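Local coordinates for protein beta-1,4-exocellulase (Thermobifida fusca, PDB 4B4H) that hydrolyses cellulose as a glycoside hydrolase family 6 cellobiohydrolase, this chain being its catalytic domain, and probably releases cellobiose units, at residues T76-I81 / A348-K353; P113-M118 / L171-E176; Y163-G168 / N210-T215; N182-A187 / D217-F222. All blocks are in the same frame, centred on the assembly; numbering follows the deposited sequence.

Contact 1 of 4, residues T76-I81 / A348-K353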
loop_
_atom_site.group_PDB
_atom_site.type_symbol
_atom_site.label_atom_id
_atom_site.label_comp_id
_atom_site.label_asym_id
_atom_site.label_seq_id
_atom_site.Cartn_x
_atom_site.Cartn_y
_atom_site.Cartn_z
ATOM N N THR A 76 13.971 0.119 12.955
ATOM C CA THR A 76 13.456 0.005 11.607
ATOM C C THR A 76 12.500 1.153 11.304
ATOM O O THR A 76 11.516 1.377 12.022
ATOM C CB THR A 76 12.782 -1.365 11.436
ATOM O OG1 THR A 76 13.757 -2.370 11.704
ATOM C CG2 THR A 76 12.241 -1.563 10.021
ATOM N N ILE A 77 12.838 1.895 10.250
ATOM C CA ILE A 77 12.028 3.007 9.723
ATOM C C ILE A 77 11.588 2.665 8.302
ATOM O O ILE A 77 12.383 2.185 7.486
ATOM C CB ILE A 77 12.777 4.373 9.729
ATOM C CG1 ILE A 77 11.862 5.507 9.234
ATOM C CG2 ILE A 77 14.047 4.312 8.878
ATOM C CD1 ILE A 77 12.415 6.912 9.385
ATOM N N GLN A 78 10.343 2.952 8.018
ATOM C CA GLN A 78 9.829 2.650 6.717
ATOM C C GLN A 78 9.718 3.945 5.896
ATOM O O GLN A 78 9.297 4.858 6.355
ATOM C CB GLN A 78 8.454 1.977 6.831
ATOM C CG GLN A 78 8.392 0.690 7.613
ATOM C CD GLN A 78 6.988 0.351 7.989
ATOM O OE1 GLN A 78 6.524 0.694 9.008
ATOM N NE2 GLN A 78 6.338 -0.328 7.133
ATOM N N VAL A 79 10.222 3.916 4.696
ATOM C CA VAL A 79 10.222 5.080 3.814
ATOM C C VAL A 79 9.498 4.686 2.526
ATOM O O VAL A 79 9.869 3.707 1.891
ATOM C CB VAL A 79 11.676 5.522 3.481
ATOM C CG1 VAL A 79 11.679 6.570 2.377
ATOM C CG2 VAL A 79 12.410 6.082 4.699
ATOM N N VAL A 80 8.489 5.459 2.118
ATOM C CA VAL A 80 7.752 5.135 0.882
ATOM C C VAL A 80 8.331 5.943 -0.264
ATOM O O VAL A 80 8.406 7.158 -0.167
ATOM C CB VAL A 80 6.241 5.433 1.000
ATOM C CG1 VAL A 80 5.512 4.770 -0.149
ATOM C CG2 VAL A 80 5.681 4.888 2.314
ATOM N N ILE A 81 8.767 5.230 -1.309
ATOM C CA ILE A 81 9.291 5.806 -2.554
ATOM C C ILE A 81 8.129 5.853 -3.539
ATOM O O ILE A 81 7.576 4.804 -3.913
ATOM C CB ILE A 81 10.415 4.899 -3.105
ATOM C CG1 ILE A 81 11.493 4.654 -2.027
ATOM C CG2 ILE A 81 11.034 5.471 -4.380
ATOM C CD1 ILE A 81 12.025 5.905 -1.335
ATOM N N ALA A 348 6.263 -9.086 8.274
ATOM C CA ALA A 348 5.548 -8.234 9.199
ATOM C C ALA A 348 4.220 -7.759 8.646
ATOM O O ALA A 348 4.016 -7.677 7.424
ATOM C CB ALA A 348 6.392 -7.024 9.546
ATOM N N TYR A 349 3.323 -7.461 9.577
ATOM C CA TYR A 349 2.251 -6.525 9.294
ATOM C C TYR A 349 2.758 -5.140 9.656
ATOM O O TYR A 349 3.353 -4.951 10.710
ATOM C CB TYR A 349 0.982 -6.867 10.078
ATOM C CG TYR A 349 0.375 -8.230 9.781
ATOM C CD1 TYR A 349 0.572 -8.886 8.560
ATOM C CD2 TYR A 349 -0.445 -8.853 10.729
ATOM C CE1 TYR A 349 -0.002 -10.131 8.311
ATOM C CE2 TYR A 349 -1.030 -10.078 10.484
ATOM C CZ TYR A 349 -0.807 -10.724 9.294
ATOM O OH TYR A 349 -1.401 -11.950 9.095
ATOM N N VAL A 350 2.533 -4.175 8.761
ATOM C CA VAL A 350 3.058 -2.822 8.917
ATOM C C VAL A 350 1.949 -1.767 8.792
ATOM O O VAL A 350 0.894 -2.075 8.297
ATOM C CB VAL A 350 4.214 -2.568 7.918
ATOM C CG1 VAL A 350 5.410 -3.446 8.267
ATOM C CG2 VAL A 350 3.811 -2.835 6.469
ATOM N N TRP A 351 2.152 -0.576 9.356
ATOM C CA TRP A 351 1.276 0.553 9.090
ATOM C C TRP A 351 2.029 1.476 8.174
ATOM O O TRP A 351 2.761 2.355 8.645
ATOM C CB TRP A 351 0.899 1.260 10.398
ATOM C CG TRP A 351 -0.235 0.621 11.178
ATOM C CD1 TRP A 351 -0.775 -0.657 11.014
ATOM C CD2 TRP A 351 -0.993 1.212 12.287
ATOM N NE1 TRP A 351 -1.792 -0.884 11.923
ATOM C CE2 TRP A 351 -1.958 0.196 12.718
ATOM C CE3 TRP A 351 -0.946 2.430 12.966
ATOM C CZ2 TRP A 351 -2.875 0.443 13.740
ATOM C CZ3 TRP A 351 -1.861 2.654 13.996
ATOM C CH2 TRP A 351 -2.786 1.675 14.382
ATOM N N VAL A 352 1.857 1.312 6.864
ATOM C CA VAL A 352 2.591 2.153 5.911
ATOM C C VAL A 352 1.851 3.493 5.743
ATOM O O VAL A 352 2.397 4.547 6.102
ATOM C CB VAL A 352 2.894 1.412 4.592
ATOM C CG1 VAL A 352 3.435 2.365 3.541
ATOM C CG2 VAL A 352 3.919 0.319 4.835
ATOM N N LYS A 353 0.593 3.451 5.298
ATOM C CA LYS A 353 -0.289 4.626 5.357
ATOM C C LYS A 353 -0.493 5.100 6.794
ATOM O O LYS A 353 -0.922 4.318 7.633
ATOM C CB LYS A 353 -1.649 4.317 4.698
ATOM C CG LYS A 353 -2.689 5.426 4.751
ATOM C CD LYS A 353 -2.445 6.545 3.754
ATOM C CE LYS A 353 -3.394 7.682 4.071
ATOM N NZ LYS A 353 -3.043 8.862 3.235
HETATM O O HOH W 1 4.440 0.139 10.871
#

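Contact 2 of 4, residues P113-M118 / L171-E176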
loop_
_atom_site.group_PDB
_atom_site.type_symbol
_atom_site.label_atom_id
_atom_site.label_comp_id
_atom_site.label_asym_id
_atom_site.label_seq_id
_atom_site.Cartn_x
_atom_site.Cartn_y
_atom_site.Cartn_z
ATOM N N PRO A 113 19.225 11.823 -4.967
ATOM C CA PRO A 113 19.355 12.523 -3.672
ATOM C C PRO A 113 18.858 11.681 -2.499
ATOM O O PRO A 113 19.355 11.841 -1.396
ATOM C CB PRO A 113 18.466 13.767 -3.845
ATOM C CG PRO A 113 17.542 13.413 -4.957
ATOM C CD PRO A 113 18.369 12.591 -5.892
ATOM N N ILE A 114 17.869 10.817 -2.719
ATOM C CA ILE A 114 17.420 9.937 -1.642
ATOM C C ILE A 114 18.501 8.919 -1.343
ATOM O O ILE A 114 18.773 8.602 -0.182
ATOM C CB ILE A 114 16.100 9.226 -1.992
ATOM C CG1 ILE A 114 14.966 10.244 -1.951
ATOM C CG2 ILE A 114 15.832 8.065 -1.028
ATOM C CD1 ILE A 114 13.685 9.766 -2.598
ATOM N N ALA A 115 19.111 8.392 -2.406
ATOM C CA ALA A 115 20.202 7.452 -2.280
ATOM C C ALA A 115 21.344 8.078 -1.505
ATOM O O ALA A 115 21.917 7.436 -0.624
ATOM C CB ALA A 115 20.680 6.999 -3.650
ATOM N N ASP A 116 21.635 9.338 -1.816
ATOM C CA ASP A 116 22.721 10.090 -1.174
ATOM C C ASP A 116 22.517 10.252 0.331
ATOM O O ASP A 116 23.471 10.154 1.094
ATOM C CB ASP A 116 22.912 11.458 -1.837
ATOM C CG ASP A 116 23.401 11.365 -3.267
ATOM O OD1 ASP A 116 23.954 10.313 -3.675
ATOM O OD2 ASP A 116 23.224 12.369 -4.006
ATOM N N ILE A 117 21.276 10.466 0.754
ATOM C CA ILE A 117 20.987 10.554 2.187
ATOM C C ILE A 117 21.057 9.186 2.876
ATOM O O ILE A 117 21.621 9.054 3.966
ATOM C CB ILE A 117 19.628 11.214 2.475
ATOM C CG1 ILE A 117 19.621 12.659 1.963
ATOM C CG2 ILE A 117 19.302 11.151 3.965
ATOM C CD1 ILE A 117 18.266 13.329 2.041
ATOM N N MET A 118 20.507 8.152 2.243
ATOM C CA MET A 118 20.533 6.831 2.876
ATOM C C MET A 118 21.958 6.298 3.013
ATOM O O MET A 118 22.294 5.639 4.001
ATOM C CB MET A 118 19.612 5.851 2.148
ATOM C CG MET A 118 18.160 6.304 2.232
ATOM S SD MET A 118 17.052 5.132 1.472
ATOM C CE MET A 118 15.451 5.829 1.868
ATOM N N LEU A 171 15.468 0.195 -7.350
ATOM C CA LEU A 171 15.924 -1.042 -6.746
ATOM C C LEU A 171 17.436 -1.071 -6.719
ATOM O O LEU A 171 18.028 -1.405 -5.705
ATOM C CB LEU A 171 15.388 -2.243 -7.499
ATOM C CG LEU A 171 13.909 -2.499 -7.224
ATOM C CD1 LEU A 171 13.402 -3.516 -8.230
ATOM C CD2 LEU A 171 13.740 -3.029 -5.803
ATOM N N ARG A 172 18.078 -0.709 -7.826
ATOM C CA ARG A 172 19.532 -0.748 -7.836
ATOM C C ARG A 172 20.161 0.297 -6.912
ATOM O O ARG A 172 21.101 0.000 -6.170
ATOM C CB ARG A 172 20.088 -0.572 -9.249
ATOM C CG ARG A 172 21.610 -0.415 -9.248
ATOM C CD ARG A 172 22.252 -0.679 -10.607
ATOM N NE ARG A 172 21.747 0.231 -11.643
ATOM C CZ ARG A 172 22.189 1.464 -11.873
ATOM N NH1 ARG A 172 23.191 2.006 -11.159
ATOM N NH2 ARG A 172 21.608 2.163 -12.860
ATOM N N LYS A 173 19.691 1.534 -7.011
ATOM C CA LYS A 173 20.300 2.637 -6.272
ATOM C C LYS A 173 20.149 2.452 -4.772
ATOM O O LYS A 173 21.096 2.663 -4.007
ATOM C CB LYS A 173 19.702 3.982 -6.707
ATOM C CG LYS A 173 20.141 4.529 -8.072
ATOM C CD LYS A 173 21.645 4.675 -8.271
ATOM C CE LYS A 173 22.274 5.764 -7.413
ATOM N NZ LYS A 173 23.682 6.024 -7.828
ATOM N N LEU A 174 18.957 2.052 -4.351
ATOM C CA LEU A 174 18.693 1.869 -2.938
ATOM C C LEU A 174 19.198 0.494 -2.518
ATOM O O LEU A 174 19.727 0.341 -1.431
ATOM C CB LEU A 174 17.206 2.049 -2.625
ATOM C CG LEU A 174 16.559 3.366 -3.077
ATOM C CD1 LEU A 174 15.153 3.490 -2.503
ATOM C CD2 LEU A 174 17.405 4.579 -2.698
ATOM N N GLY A 175 19.063 -0.491 -3.404
ATOM C CA GLY A 175 19.520 -1.858 -3.104
ATOM C C GLY A 175 21.013 -2.012 -2.885
ATOM O O GLY A 175 21.442 -2.932 -2.178
ATOM N N GLU A 176 21.822 -1.160 -3.507
ATOM C CA GLU A 176 23.269 -1.203 -3.238
ATOM C C GLU A 176 23.582 -0.878 -1.761
ATOM O O GLU A 176 24.519 -1.454 -1.175
ATOM C CB GLU A 176 24.031 -0.282 -4.194
ATOM C CG GLU A 176 24.116 -0.849 -5.602
ATOM C CD GLU A 176 24.453 0.189 -6.660
ATOM O OE1 GLU A 176 24.632 1.366 -6.317
ATOM O OE2 GLU A 176 24.540 -0.182 -7.849
#

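Contact 3 of 4, residues Y163-G168 / N210-T215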
loop_
_atom_site.group_PDB
_atom_site.type_symbol
_atom_site.label_atom_id
_atom_site.label_comp_id
_atom_site.label_asym_id
_atom_site.label_seq_id
_atom_site.Cartn_x
_atom_site.Cartn_y
_atom_site.Cartn_z
ATOM N N TYR A 163 7.680 3.114 -16.003
ATOM C CA TYR A 163 7.491 2.371 -14.750
ATOM C C TYR A 163 8.521 1.275 -14.543
ATOM O O TYR A 163 9.147 1.210 -13.491
ATOM C CB TYR A 163 6.101 1.742 -14.691
ATOM C CG TYR A 163 4.945 2.653 -14.343
ATOM C CD1 TYR A 163 5.047 4.053 -14.397
ATOM C CD2 TYR A 163 3.725 2.096 -13.991
ATOM C CE1 TYR A 163 3.956 4.858 -14.083
ATOM C CE2 TYR A 163 2.636 2.887 -13.678
ATOM C CZ TYR A 163 2.753 4.268 -13.728
ATOM O OH TYR A 163 1.664 5.044 -13.413
ATOM N N VAL A 164 8.710 0.422 -15.545
ATOM C CA VAL A 164 9.625 -0.716 -15.409
ATOM C C VAL A 164 11.050 -0.210 -15.136
ATOM O O VAL A 164 11.718 -0.657 -14.195
ATOM C CB VAL A 164 9.556 -1.647 -16.654
ATOM C CG1 VAL A 164 10.648 -2.705 -16.621
ATOM C CG2 VAL A 164 8.189 -2.290 -16.769
ATOM N N ASN A 165 11.515 0.726 -15.953
ATOM C CA ASN A 165 12.870 1.254 -15.819
ATOM C C ASN A 165 13.067 2.151 -14.597
ATOM O O ASN A 165 14.143 2.142 -14.006
ATOM C CB ASN A 165 13.286 2.010 -17.083
ATOM C CG ASN A 165 13.551 1.083 -18.251
ATOM O OD1 ASN A 165 13.880 -0.085 -18.080
ATOM N ND2 ASN A 165 13.422 1.617 -19.463
ATOM N N GLY A 166 12.036 2.927 -14.243
ATOM C CA GLY A 166 12.064 3.750 -13.031
ATOM C C GLY A 166 12.241 2.865 -11.813
ATOM O O GLY A 166 13.178 3.063 -11.039
ATOM N N VAL A 167 11.341 1.898 -11.664
ATOM C CA VAL A 167 11.395 0.930 -10.566
ATOM C C VAL A 167 12.741 0.204 -10.505
ATOM O O VAL A 167 13.322 0.085 -9.420
ATOM C CB VAL A 167 10.225 -0.075 -10.645
ATOM C CG1 VAL A 167 10.461 -1.251 -9.712
ATOM C CG2 VAL A 167 8.906 0.610 -10.329
ATOM N N GLY A 168 13.236 -0.268 -11.658
ATOM C CA GLY A 168 14.548 -0.914 -11.720
ATOM C C GLY A 168 15.630 -0.053 -11.128
ATOM O O GLY A 168 16.428 -0.520 -10.305
ATOM N N ASN A 210 14.822 -6.784 -12.966
ATOM C CA ASN A 210 15.984 -6.972 -13.830
ATOM C C ASN A 210 16.270 -5.794 -14.756
ATOM O O ASN A 210 17.221 -5.847 -15.540
ATOM C CB ASN A 210 15.819 -8.254 -14.630
ATOM C CG ASN A 210 15.980 -9.474 -13.768
ATOM O OD1 ASN A 210 17.101 -9.931 -13.542
ATOM N ND2 ASN A 210 14.872 -9.990 -13.243
ATOM N N ALA A 211 15.469 -4.730 -14.634
ATOM C CA ALA A 211 15.619 -3.527 -15.468
ATOM C C ALA A 211 16.651 -2.544 -14.897
ATOM O O ALA A 211 16.928 -2.563 -13.704
ATOM C CB ALA A 211 14.269 -2.829 -15.614
ATOM N N SER A 212 17.193 -1.660 -15.744
ATOM C CA SER A 212 18.068 -0.557 -15.301
ATOM C C SER A 212 19.286 -0.984 -14.484
ATOM O O SER A 212 19.793 -0.201 -13.660
ATOM C CB SER A 212 17.270 0.477 -14.502
ATOM O OG SER A 212 16.149 0.933 -15.226
ATOM N N GLY A 213 19.739 -2.211 -14.700
ATOM C CA GLY A 213 20.906 -2.731 -13.991
ATOM C C GLY A 213 20.586 -3.508 -12.733
ATOM O O GLY A 213 21.478 -4.063 -12.117
ATOM N N SER A 214 19.316 -3.534 -12.338
ATOM C CA SER A 214 18.892 -4.269 -11.145
ATOM C C SER A 214 18.940 -5.799 -11.345
ATOM O O SER A 214 18.995 -6.296 -12.487
ATOM C CB SER A 214 17.506 -3.800 -10.702
ATOM O OG SER A 214 17.057 -4.441 -9.509
ATOM N N THR A 215 19.003 -6.534 -10.232
ATOM C CA THR A 215 18.806 -7.988 -10.233
ATOM C C THR A 215 17.816 -8.289 -9.121
ATOM O O THR A 215 17.513 -7.406 -8.310
ATOM C CB THR A 215 20.089 -8.818 -9.990
ATOM O OG1 THR A 215 20.478 -8.713 -8.617
ATOM C CG2 THR A 215 21.243 -8.386 -10.899
HETATM O O HOH W 2 16.187 -1.584 -18.116
#

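Contact 4 of 4, residues N182-A187 / D217-F222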
loop_
_atom_site.group_PDB
_atom_site.type_symbol
_atom_site.label_atom_id
_atom_site.label_comp_id
_atom_site.label_asym_id
_atom_site.label_seq_id
_atom_site.Cartn_x
_atom_site.Cartn_y
_atom_site.Cartn_z
ATOM N N ASN A 182 14.529 -3.302 0.261
ATOM C CA ASN A 182 13.522 -2.915 -0.738
ATOM C C ASN A 182 12.349 -3.858 -0.814
ATOM O O ASN A 182 12.528 -5.041 -1.046
ATOM C CB ASN A 182 14.157 -2.900 -2.137
ATOM C CG ASN A 182 15.163 -1.774 -2.340
ATOM O OD1 ASN A 182 15.043 -0.683 -1.780
ATOM N ND2 ASN A 182 16.178 -2.053 -3.132
ATOM N N TYR A 183 11.139 -3.316 -0.718
ATOM C CA TYR A 183 9.938 -4.103 -0.967
ATOM C C TYR A 183 9.182 -3.493 -2.132
ATOM O O TYR A 183 8.805 -2.330 -2.090
ATOM C CB TYR A 183 9.040 -4.187 0.285
ATOM C CG TYR A 183 9.667 -4.957 1.407
ATOM C CD1 TYR A 183 10.736 -4.423 2.140
ATOM C CD2 TYR A 183 9.190 -6.212 1.747
ATOM C CE1 TYR A 183 11.339 -5.151 3.162
ATOM C CE2 TYR A 183 9.775 -6.945 2.771
ATOM C CZ TYR A 183 10.835 -6.397 3.496
ATOM O OH TYR A 183 11.430 -7.118 4.518
ATOM N N ILE A 184 8.935 -4.303 -3.160
ATOM C CA ILE A 184 8.156 -3.833 -4.313
ATOM C C ILE A 184 6.674 -3.907 -3.971
ATOM O O ILE A 184 6.190 -4.911 -3.447
ATOM C CB ILE A 184 8.418 -4.665 -5.588
ATOM C CG1 ILE A 184 9.864 -4.491 -6.081
ATOM C CG2 ILE A 184 7.435 -4.258 -6.685
ATOM C CD1 ILE A 184 10.303 -5.489 -7.126
ATOM N N ASP A 185 5.947 -2.829 -4.226
ATOM C CA ASP A 185 4.525 -2.846 -4.003
ATOM C C ASP A 185 3.848 -3.842 -4.945
ATOM O O ASP A 185 4.136 -3.867 -6.140
ATOM C CB ASP A 185 3.900 -1.468 -4.187
ATOM C CG ASP A 185 2.442 -1.478 -3.847
ATOM O OD1 ASP A 185 2.120 -1.360 -2.637
ATOM O OD2 ASP A 185 1.627 -1.652 -4.780
ATOM N N ALA A 186 2.911 -4.621 -4.405
ATOM C CA ALA A 186 2.289 -5.733 -5.124
ATOM C C ALA A 186 0.764 -5.624 -5.097
ATOM O O ALA A 186 0.035 -6.635 -5.028
ATOM C CB ALA A 186 2.742 -7.046 -4.492
ATOM N N ALA A 187 0.296 -4.380 -5.154
ATOM C CA ALA A 187 -1.131 -4.089 -5.177
ATOM C C ALA A 187 -1.857 -4.831 -4.041
ATOM O O ALA A 187 -1.383 -4.878 -2.890
ATOM C CB ALA A 187 -1.725 -4.475 -6.534
ATOM N N ASP A 217 18.445 -9.818 -6.614
ATOM C CA ASP A 217 19.229 -9.644 -5.391
ATOM C C ASP A 217 19.084 -8.253 -4.740
ATOM O O ASP A 217 19.578 -8.027 -3.627
ATOM C CB ASP A 217 20.692 -9.994 -5.677
ATOM C CG ASP A 217 20.907 -11.506 -5.866
ATOM O OD1 ASP A 217 20.490 -12.284 -4.989
ATOM O OD2 ASP A 217 21.492 -11.929 -6.885
ATOM N N TYR A 218 18.405 -7.325 -5.430
ATOM C CA TYR A 218 18.062 -6.024 -4.839
ATOM C C TYR A 218 16.618 -5.958 -4.318
ATOM O O TYR A 218 16.164 -4.909 -3.855
ATOM C CB TYR A 218 18.320 -4.883 -5.831
ATOM C CG TYR A 218 19.753 -4.800 -6.286
ATOM C CD1 TYR A 218 20.812 -4.797 -5.370
ATOM C CD2 TYR A 218 20.050 -4.743 -7.638
ATOM C CE1 TYR A 218 22.124 -4.728 -5.808
ATOM C CE2 TYR A 218 21.355 -4.674 -8.089
ATOM C CZ TYR A 218 22.388 -4.666 -7.172
ATOM O OH TYR A 218 23.676 -4.614 -7.640
ATOM N N VAL A 219 15.897 -7.075 -4.403
ATOM C CA VAL A 219 14.531 -7.135 -3.877
ATOM C C VAL A 219 14.491 -8.020 -2.648
ATOM O O VAL A 219 14.818 -9.206 -2.717
ATOM C CB VAL A 219 13.532 -7.650 -4.933
ATOM C CG1 VAL A 219 12.107 -7.641 -4.371
ATOM C CG2 VAL A 219 13.590 -6.767 -6.170
ATOM N N HIS A 220 14.091 -7.424 -1.525
ATOM C CA HIS A 220 14.059 -8.143 -0.270
ATOM C C HIS A 220 12.712 -8.758 -0.050
ATOM O O HIS A 220 12.575 -9.712 0.735
ATOM C CB HIS A 220 14.415 -7.218 0.893
ATOM C CG HIS A 220 14.977 -7.953 2.082
ATOM N ND1 HIS A 220 16.254 -8.376 2.137
ATOM C CD2 HIS A 220 14.374 -8.378 3.259
ATOM C CE1 HIS A 220 16.461 -9.026 3.291
ATOM N NE2 HIS A 220 15.313 -9.028 3.980
ATOM N N GLY A 221 11.707 -8.228 -0.743
ATOM C CA GLY A 221 10.361 -8.730 -0.610
ATOM C C GLY A 221 9.345 -7.890 -1.327
ATOM O O GLY A 221 9.700 -7.092 -2.198
ATOM N N PHE A 222 8.092 -8.117 -0.959
ATOM C CA PHE A 222 6.955 -7.449 -1.561
ATOM C C PHE A 222 5.987 -6.988 -0.475
ATOM O O PHE A 222 5.913 -7.576 0.586
ATOM C CB PHE A 222 6.271 -8.390 -2.564
ATOM C CG PHE A 222 7.138 -8.745 -3.748
ATOM C CD1 PHE A 222 8.104 -9.746 -3.665
ATOM C CD2 PHE A 222 7.005 -8.047 -4.941
ATOM C CE1 PHE A 222 8.915 -10.057 -4.755
ATOM C CE2 PHE A 222 7.812 -8.350 -6.026
ATOM C CZ PHE A 222 8.759 -9.345 -5.934
HETATM O O HOH W 3 16.973 -5.108 -1.000
#

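Contact 1 of 4, residues T76-I81 / A348-K353
Gln78 turns its CG anti to its carbonyl carbon (chi1 -59°) and then runs on nearly straight (chi2 163°), which carries its amide across to Val350 and Val352. Val352 sets CG1 anti to the backbone N (chi1 170°), and this methyl meets Val80 CG2 at 3.6 Å. At the end of the glutamine, NE2 lies 3.2 Å from Val350 CB and 3.4 Å from Val352 CG2. It is wedged between two apolar branched residues, and no hydrogen-bond partner is found for it. The other end of the amide is satisfied: a water donates to Gln78 OE1 at 2.8 Å and accepts from Trp351 N at 2.8 Å, linking the two segments where no direct hydrogen bond exists. A long polar residue suits this place, since it can span from one segment to the other, and branched apolar valines suit the buried surroundings. Asp287 holds Val352 N and Lys353 N, and Val352 O accepts from Trp39 NE1. Lys353 and Trp39 are predicted to bind substrate. Strand 75-81 meets the end of strand 346-350 and the following loop through side chains and water, not as a hydrogen-bonded neighbour, inside the distorted alpha/beta barrel of family 6 glycosidases.

Contact 2 of 4, residues P113-M118 / L171-E176
Leu174 reaches toward Ile114, Ala115 and Met118, joining two outer helices of the alpha/beta barrel that run almost parallel. The axes of 113-118 and 171-175 pass 9.5 Å apart and diverge by 17°, a separation that one leucine can bridge. Leu174 is modelled in two conformers; in the one described, CG stands anti to the carbonyl carbon (chi1 -55°) and CD2 is the bump. The hollow that receives it has a floor made by Ala115, whose CA lies 4.0 Å from Leu174 CD2. Ile114 CG2 and Met118 SD form its walls, each 4.2 Å from that same methyl. This fit of CD2 is less certain for the other conformer. Alanine suits the floor because its short side chain lets the neighbouring helix come near, whereas isoleucine and methionine supply bulk one turn apart. No hydrogen bond or salt bridge crosses the contact. Beneath the helices, Leu174 and Met118 also touch strand 180-185, through Asn182 and Val180 respectively, while Ile114 and Met118 touch Leu59 of helix 59-70. Toward the partly exposed margin, lysine can contribute its aliphatic chain to the packing and still carry a charged end: Lys173 CE lies 4.3 Å from Ala115 CB.

Contact 3 of 4, residues Y163-G168 / N210-T215
Ser212 places OG beside its own backbone N and anti to its carbonyl carbon (chi1 -54°), from where the hydroxyl donates to Asn165 O at 2.6 Å. The bond lies in the carbonyl plane and uses a lone pair, with a C=O...O angle of 117°, so this helix carbonyl is approached from its flank. Asn165 bends its amide back toward the loop (chi1 -72°), and a water joins the two residues a second time, donating to Asn165 OD1 at 2.8 Å and accepting from Ser212 N at 2.6 Å. Next to this polar pair, Ala211 CB rests 3.8 Å from Val164 CG1. Gly168 has no side chain, so its bare CA can approach Ala211 O to 3.5 Å. Residues 211-214 form a type I' beta turn, which needs left-handed backbone angles at its two central positions; Gly213 is suited to the second of them. Ser214 brings CB to 3.5 Å from Gly168 O, while its hydroxyl is bonded to Ala209 O. In sequence the turn follows helix 198-209 and precedes strand 221-224; in space it rests on helix 162-175, where Arg172 NE binds Ser212 O; Val164 and Val167 of that helix pack on helix 198-209.

Contact 4 of 4, residues N182-A187 / D217-F222
Tyr183 lays one face of its ring over the backbone of Gly221, with Gly221 N offset toward the rim. A side chain here would run into Tyr183 CE2, so glycine lets the ring settle against the backbone. His220 CG, anti to the backbone N (chi1 -155°), brings the imidazole alongside the tyrosine: Tyr183 OH comes to its edge, 3.4 Å from His220 CD2, with the ring planes inclined at 62°. That hydroxyl is hydrogen-bonded to Asp347.

Ile184 and Phe222 pack on the opposite face of the sheet. The phenyl ring lies beside the isoleucine, Phe222 CD2 being 3.7 Å from Ile184 CB, while Ile184 CD1 meets Val219 CG2 at 3.7 Å, the two side chains crossing at about a right angle. Leu171 of helix 162-175 covers Ile184 and Val219, and Leu273 of helix 262-276 touches Phe222.

Asn182 adds polar bonds at the start of the pairing. Its ND2 donates to Tyr218 O at 2.9 Å, nearly straight (161°) and close to the amide plane, tying the strand to the connection before its neighbour. Asn182 O accepts from His220 N at 2.9 Å and weakly from Gly221 N at 3.3 Å, so two donors share one carbonyl. Ile184 N donates to Gly221 O at 3.0 Å.

The side chain of His220 is about 5 Å from that of Asp281, a calcium ligand seen for this protein, although no calcium is bound to this chain here. The connection between adjacent parallel strands 180-185 and 221-224 includes helix 198-209, making a beta-alpha-beta unit of the family 6 barrel.

In the fold
Contacts 1 and 4 belong to the barrel sheet and are buried, contact 2 is a buried helix seam further out, and contact 3 is only partly buried. The chemistry follows: contact 4 combines backbone bonds with a side-chain amide bond and apolar and aromatic packing, contact 1 relies on a water and methyl groups, contact 2 is apolar, and contact 3 joins a loop to a helix through a hydroxyl and a water. Helix 162-175 serves both contacts 2 and 3, and Arg172 hydrogen-bonds to the turn of contact 3. Strand 75-81 packs its outward residues Val79 and Ile81 on contact 2, whereas Asn182 of contact 4 lies against Leu171 and Leu174.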